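Side-chain contacts in phospho-furanose lactonase (Mycoplasma synoviae, PDB 3OVG), which hydrolyses the lactone of D-xylono- and L-arabino-1,4-lactone 5-phosphate, and also carboxy 1,4-lactones, using two zinc ions per subunit: residues A[219-224]-A[246-251]; A[59-64]-A[298-303]. All coordinates share one frame; numbering follows the deposited sequence.

Interaction 1: residues A[219-224]-A[246-251]. With PO4 (phosphate ion), chain I.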
loop_
_atom_site.group_PDB
_atom_site.type_symbol
_atom_site.label_atom_id
_atom_site.label_comp_id
_atom_site.label_asym_id
_atom_site.label_seq_id
_atom_site.Cartn_x
_atom_site.Cartn_y
_atom_site.Cartn_z
ATOM N N LYS A 219 -11.936 10.785 -22.526
ATOM C CA LYS A 219 -10.704 10.771 -21.704
ATOM C C LYS A 219 -9.389 11.010 -22.490
ATOM O O LYS A 219 -8.295 11.019 -21.920
ATOM C CB LYS A 219 -10.647 9.459 -20.905
ATOM C CG LYS A 219 -11.659 9.461 -19.759
ATOM C CD LYS A 219 -11.815 8.110 -19.089
ATOM C CE LYS A 219 -12.905 8.190 -17.999
ATOM N NZ LYS A 219 -13.048 6.894 -17.271
ATOM N N ASN A 220 -9.500 11.200 -23.795
ATOM C CA ASN A 220 -8.378 11.566 -24.645
ATOM C C ASN A 220 -8.906 12.733 -25.483
ATOM O O ASN A 220 -9.267 12.532 -26.626
ATOM C CB ASN A 220 -8.006 10.375 -25.545
ATOM C CG ASN A 220 -6.831 10.665 -26.497
ATOM O OD1 ASN A 220 -6.214 11.713 -26.421
ATOM N ND2 ASN A 220 -6.544 9.718 -27.426
ATOM N N PRO A 221 -8.960 13.941 -24.905
ATOM C CA PRO A 221 -9.675 15.112 -25.457
ATOM C C PRO A 221 -8.937 15.736 -26.650
ATOM O O PRO A 221 -8.431 16.851 -26.582
ATOM C CB PRO A 221 -9.723 16.109 -24.283
ATOM C CG PRO A 221 -8.898 15.506 -23.176
ATOM C CD PRO A 221 -8.288 14.222 -23.629
ATOM N N ASP A 222 -8.883 15.004 -27.750
ATOM C CA ASP A 222 -8.063 15.402 -28.867
ATOM C C ASP A 222 -9.022 15.462 -30.068
ATOM O O ASP A 222 -9.424 14.420 -30.625
ATOM C CB ASP A 222 -6.968 14.337 -29.013
ATOM C CG ASP A 222 -5.991 14.639 -30.124
ATOM O OD1 ASP A 222 -6.407 15.192 -31.174
ATOM O OD2 ASP A 222 -4.806 14.271 -29.969
ATOM N N LYS A 223 -9.459 16.672 -30.419
ATOM C CA LYS A 223 -10.495 16.809 -31.429
ATOM C C LYS A 223 -10.063 16.279 -32.796
ATOM O O LYS A 223 -10.910 15.835 -33.579
ATOM C CB LYS A 223 -10.990 18.253 -31.537
ATOM C CG LYS A 223 -10.005 19.208 -32.179
ATOM C CD LYS A 223 -10.303 20.626 -31.678
ATOM C CE LYS A 223 -9.578 21.689 -32.503
ATOM N NZ LYS A 223 -10.102 23.025 -32.104
ATOM N N TYR A 224 -8.755 16.319 -33.058
ATOM C CA TYR A 224 -8.181 15.892 -34.327
ATOM C C TYR A 224 -8.254 14.381 -34.417
ATOM O O TYR A 224 -8.596 13.823 -35.449
ATOM C CB TYR A 224 -6.720 16.389 -34.464
ATOM C CG TYR A 224 -6.609 17.896 -34.350
ATOM C CD1 TYR A 224 -7.076 18.722 -35.367
ATOM C CD2 TYR A 224 -6.087 18.491 -33.216
ATOM C CE1 TYR A 224 -6.993 20.136 -35.265
ATOM C CE2 TYR A 224 -5.981 19.881 -33.100
ATOM C CZ TYR A 224 -6.445 20.690 -34.125
ATOM O OH TYR A 224 -6.340 22.049 -34.008
ATOM N N LYS A 246 -12.615 14.944 -12.041
ATOM C CA LYS A 246 -11.263 14.455 -11.813
ATOM C C LYS A 246 -10.589 14.057 -13.129
ATOM O O LYS A 246 -9.366 13.795 -13.148
ATOM C CB LYS A 246 -11.236 13.269 -10.822
ATOM C CG LYS A 246 -11.762 11.947 -11.439
ATOM C CD LYS A 246 -12.043 10.891 -10.347
ATOM C CE LYS A 246 -12.225 9.491 -10.950
ATOM N NZ LYS A 246 -12.496 8.402 -9.920
ATOM N N TYR A 247 -11.358 13.972 -14.216
ATOM C CA TYR A 247 -10.734 13.707 -15.504
ATOM C C TYR A 247 -10.650 14.991 -16.330
ATOM O O TYR A 247 -9.564 15.448 -16.641
ATOM C CB TYR A 247 -11.477 12.610 -16.293
ATOM C CG TYR A 247 -11.286 11.223 -15.744
ATOM C CD1 TYR A 247 -10.123 10.515 -15.985
ATOM C CD2 TYR A 247 -12.291 10.609 -14.990
ATOM C CE1 TYR A 247 -9.958 9.235 -15.484
ATOM C CE2 TYR A 247 -12.134 9.349 -14.486
ATOM C CZ TYR A 247 -10.964 8.663 -14.726
ATOM O OH TYR A 247 -10.816 7.392 -14.209
ATOM N N TYR A 248 -11.808 15.564 -16.657
ATOM C CA TYR A 248 -11.876 16.748 -17.491
ATOM C C TYR A 248 -13.191 17.474 -17.247
ATOM O O TYR A 248 -14.196 16.859 -16.920
ATOM C CB TYR A 248 -11.762 16.401 -18.990
ATOM C CG TYR A 248 -10.399 15.850 -19.368
ATOM C CD1 TYR A 248 -10.214 14.478 -19.543
ATOM C CD2 TYR A 248 -9.302 16.693 -19.526
ATOM C CE1 TYR A 248 -8.966 13.951 -19.865
ATOM C CE2 TYR A 248 -8.041 16.186 -19.861
ATOM C CZ TYR A 248 -7.882 14.802 -20.032
ATOM O OH TYR A 248 -6.645 14.243 -20.344
ATOM N N PRO A 249 -13.169 18.801 -17.396
ATOM C CA PRO A 249 -14.388 19.559 -17.130
ATOM C C PRO A 249 -15.441 19.310 -18.243
ATOM O O PRO A 249 -15.064 19.052 -19.401
ATOM C CB PRO A 249 -13.880 21.006 -17.123
ATOM C CG PRO A 249 -12.592 20.962 -18.003
ATOM C CD PRO A 249 -11.978 19.671 -17.557
ATOM N N ASP A 250 -16.737 19.342 -17.899
ATOM C CA ASP A 250 -17.807 19.237 -18.916
ATOM C C ASP A 250 -17.516 20.119 -20.150
ATOM O O ASP A 250 -17.831 19.750 -21.292
ATOM C CB ASP A 250 -19.174 19.692 -18.359
ATOM C CG ASP A 250 -19.751 18.757 -17.277
ATOM O OD1 ASP A 250 -19.129 17.725 -16.950
ATOM O OD2 ASP A 250 -20.852 19.079 -16.745
ATOM N N SER A 251 -16.969 21.308 -19.920
ATOM C CA SER A 251 -16.851 22.282 -21.010
ATOM C C SER A 251 -15.982 21.712 -22.116
ATOM O O SER A 251 -16.160 22.023 -23.283
ATOM C CB SER A 251 -16.231 23.587 -20.522
ATOM O OG SER A 251 -15.027 23.312 -19.791
HETATM P P PO4 I . -14.000 6.173 -12.759
HETATM O O1 PO4 I . -15.095 5.095 -12.843
HETATM O O2 PO4 I . -13.190 6.056 -11.444
HETATM O O3 PO4 I . -13.067 5.997 -13.961
HETATM O O4 PO4 I . -14.671 7.539 -12.887
HETATM O O HOH W 1 -6.238 11.301 -20.250
#
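The substrate pocket of this phosphotriesterase-family TIM barrel is bordered here by the loops that lead into helices 223-233 and 250-262, where Lys219 lies over the ring of Tyr247. Lys246 and Tyr247 are substrate-binding residues, and a phosphate ion, probably from the crystallisation liquor, sits beside them. Tyr247 OH donates to phosphate O3 at 2.7 Å. Lys246 NZ donates to phosphate O2 at 2.9 Å. Lys219 NZ adds a weak bond to phosphate O3 at 3.4 Å, and Tyr280 OH is also hydrogen-bonded to the ion. The Lys219 chain, extended beyond CG (chi2 170°, chi3 -177°), runs obliquely across Tyr247. Its CE stands over the middle of the ring, 3.7 Å from the centroid, while NZ lies 4.1 Å from that centroid and 29° off the ring normal, within cation-pi range and displaced toward CZ. Farther from the ion, Pro221 CG presses on one face of the Tyr248 ring in a CH-pi contact, nearest to CZ at 3.4 Å. The same tyrosine is tied to the other segment through a water, which donates to Lys219 O and accepts from Tyr248 OH at 3.0 Å. Two lysines, one only weakly bonded, and the hydroxyls of Tyr247 and Tyr280 thus converge on one anion, consistent with recognition of the substrate 5-phosphate, and the ring beneath Lys219 would help to stabilise its positive charge.

Interaction 2: residues A[59-64]-A[298-303]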
loop_
_atom_site.group_PDB
_atom_site.type_symbol
_atom_site.label_atom_id
_atom_site.label_comp_id
_atom_site.label_asym_id
_atom_site.label_seq_id
_atom_site.Cartn_x
_atom_site.Cartn_y
_atom_site.Cartn_z
ATOM N N ILE A 59 -36.444 8.712 -17.403
ATOM C CA ILE A 59 -37.659 8.689 -18.215
ATOM C C ILE A 59 -38.421 10.012 -18.018
ATOM O O ILE A 59 -38.828 10.669 -18.997
ATOM C CB ILE A 59 -38.501 7.409 -17.912
ATOM C CG1 ILE A 59 -37.797 6.168 -18.479
ATOM C CG2 ILE A 59 -39.921 7.509 -18.464
ATOM C CD1 ILE A 59 -38.274 4.832 -17.900
ATOM N N ASP A 60 -38.551 10.443 -16.765
ATOM C CA ASP A 60 -39.145 11.745 -16.472
ATOM C C ASP A 60 -38.583 12.842 -17.383
ATOM O O ASP A 60 -39.321 13.710 -17.859
ATOM C CB ASP A 60 -38.915 12.115 -15.006
ATOM C CG ASP A 60 -39.367 13.546 -14.682
ATOM O OD1 ASP A 60 -38.534 14.462 -14.808
ATOM O OD2 ASP A 60 -40.547 13.758 -14.313
ATOM N N ARG A 61 -37.281 12.801 -17.654
ATOM C CA ARG A 61 -36.668 13.873 -18.453
ATOM C C ARG A 61 -36.817 13.602 -19.936
ATOM O O ARG A 61 -36.407 14.418 -20.751
ATOM C CB ARG A 61 -35.169 14.045 -18.130
ATOM C CG ARG A 61 -34.845 14.421 -16.684
ATOM C CD ARG A 61 -35.402 15.782 -16.295
ATOM N NE ARG A 61 -34.826 16.238 -15.035
ATOM C CZ ARG A 61 -35.070 15.671 -13.852
ATOM N NH1 ARG A 61 -35.878 14.618 -13.771
ATOM N NH2 ARG A 61 -34.507 16.148 -12.746
ATOM N N GLY A 62 -37.368 12.440 -20.293
ATOM C CA GLY A 62 -37.581 12.106 -21.702
ATOM C C GLY A 62 -36.795 10.910 -22.230
ATOM O O GLY A 62 -36.907 10.554 -23.373
ATOM N N GLY A 63 -36.005 10.264 -21.394
ATOM C CA GLY A 63 -35.235 9.143 -21.879
ATOM C C GLY A 63 -36.147 7.941 -22.023
ATOM O O GLY A 63 -37.202 7.893 -21.384
ATOM N N SER A 64 -35.737 6.979 -22.849
ATOM C CA SER A 64 -36.426 5.683 -22.955
ATOM C C SER A 64 -35.484 4.503 -22.751
ATOM O O SER A 64 -35.785 3.566 -22.016
ATOM C CB SER A 64 -37.070 5.512 -24.349
ATOM O OG SER A 64 -38.204 6.342 -24.530
ATOM N N LEU A 298 -27.715 14.672 -17.230
ATOM C CA LEU A 298 -27.571 14.727 -18.679
ATOM C C LEU A 298 -28.466 15.839 -19.243
ATOM O O LEU A 298 -28.013 16.686 -20.007
ATOM C CB LEU A 298 -27.908 13.375 -19.330
ATOM C CG LEU A 298 -27.901 13.431 -20.865
ATOM C CD1 LEU A 298 -26.503 13.768 -21.348
ATOM C CD2 LEU A 298 -28.387 12.147 -21.512
ATOM N N PHE A 299 -29.725 15.838 -18.810
ATOM C CA PHE A 299 -30.764 16.720 -19.320
ATOM C C PHE A 299 -30.743 18.079 -18.623
ATOM O O PHE A 299 -30.894 19.110 -19.271
ATOM C CB PHE A 299 -32.124 16.057 -19.117
ATOM C CG PHE A 299 -32.260 14.738 -19.823
ATOM C CD1 PHE A 299 -32.635 14.690 -21.157
ATOM C CD2 PHE A 299 -31.972 13.551 -19.175
ATOM C CE1 PHE A 299 -32.771 13.491 -21.795
ATOM C CE2 PHE A 299 -32.098 12.346 -19.835
ATOM C CZ PHE A 299 -32.487 12.320 -21.138
ATOM N N ASP A 300 -30.545 18.069 -17.310
ATOM C CA ASP A 300 -30.608 19.295 -16.520
ATOM C C ASP A 300 -29.418 20.232 -16.728
ATOM O O ASP A 300 -29.538 21.434 -16.545
ATOM C CB ASP A 300 -30.661 18.950 -15.039
ATOM C CG ASP A 300 -31.940 18.254 -14.645
ATOM O OD1 ASP A 300 -32.906 18.243 -15.450
ATOM O OD2 ASP A 300 -31.966 17.710 -13.514
ATOM N N ARG A 301 -28.268 19.678 -17.111
ATOM C CA ARG A 301 -26.996 20.431 -17.086
ATOM C C ARG A 301 -26.190 20.220 -18.363
ATOM O O ARG A 301 -25.760 21.172 -19.009
ATOM C CB ARG A 301 -26.134 20.008 -15.869
ATOM C CG ARG A 301 -26.726 20.410 -14.498
ATOM C CD ARG A 301 -26.371 21.859 -14.165
ATOM N NE ARG A 301 -24.973 21.975 -13.737
ATOM C CZ ARG A 301 -24.585 21.779 -12.477
ATOM N NH1 ARG A 301 -25.488 21.497 -11.531
ATOM N NH2 ARG A 301 -23.314 21.885 -12.145
ATOM N N PHE A 302 -25.986 18.972 -18.761
ATOM C CA PHE A 302 -25.058 18.789 -19.863
ATOM C C PHE A 302 -25.631 19.178 -21.234
ATOM O O PHE A 302 -24.951 19.820 -21.996
ATOM C CB PHE A 302 -24.410 17.409 -19.897
ATOM C CG PHE A 302 -23.270 17.332 -20.871
ATOM C CD1 PHE A 302 -22.060 17.926 -20.566
ATOM C CD2 PHE A 302 -23.419 16.683 -22.094
ATOM C CE1 PHE A 302 -21.005 17.863 -21.460
ATOM C CE2 PHE A 302 -22.381 16.630 -22.999
ATOM C CZ PHE A 302 -21.166 17.215 -22.683
ATOM N N LEU A 303 -26.867 18.822 -21.546
ATOM C CA LEU A 303 -27.413 19.209 -22.848
ATOM C C LEU A 303 -27.626 20.735 -22.926
ATOM O O LEU A 303 -27.345 21.337 -23.958
ATOM C CB LEU A 303 -28.676 18.421 -23.195
ATOM C CG LEU A 303 -28.509 16.904 -23.375
ATOM C CD1 LEU A 303 -29.858 16.201 -23.350
ATOM C CD2 LEU A 303 -27.737 16.547 -24.644
#
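Arg61 NE donates to Asp300 OD1 at 2.8 Å in a nearly straight bond, with an N-H...O angle of 166°. The oxygen lies close to the guanidinium plane and is met on its syn side, while NH2 reaches OD2 of the same carboxylate at 3.1 Å on a more bent path. This is a side-on, two-nitrogen salt bridge, one nitrogen to each oxygen, with the guanidinium and carboxylate planes turned 33° apart. A third link, a salt bridge whose hydrogen bond is weak because it is strongly bent, joins Arg61 NH1 to Asp60 OD1 at 2.9 Å, so an acid from each segment shares the arginine; the two carboxylates stay well separated, Asp60 OD1 being 6.8 Å from Asp300 OD1. The bend at chi2 (-64°) turns the arginine chain from the Phe299 ring toward Asp300. The contact joins the turn between helix 48-60 and strand 63-68 to helix 296-309 in the outer layer of the TIM barrel. Gly62, the first residue to leave helical angles after helix 48-60, has the positive phi of a Schellman motif, which suits glycine, and Gly62 N bonds back to Ile59 O. Beside the salt bridge, Arg61 CB rests over one face of Phe299 in a CH-pi contact, 3.7 Å from the centroid and offset toward CG and CD2. On the opposite face lies Leu298 CD2, and Gly63 N approaches CZ obliquely at 4.1 Å.

Both segments of interaction 1 fall, in sequence, between the two segments that interaction 2 brings together, and the centres of the two contacts lie about 21 Å apart. They still touch: Asp250 O is 3.7 Å from Phe302 CE1, where the start of helix 250-262 packs on helix 296-309, and Asp250 OD2 is hydrogen-bonded to Tyr297 OH of the latter helix. Their relation to the active site differs. The side chain of Lys219 in interaction 1 comes within about 7 Å of a bound zinc ion and about 5 Å of the side chains of the zinc ligands His216 and Asp274, whereas interaction 2 lies far from the zinc and substrate sites, on the outer helical layer of the same barrel.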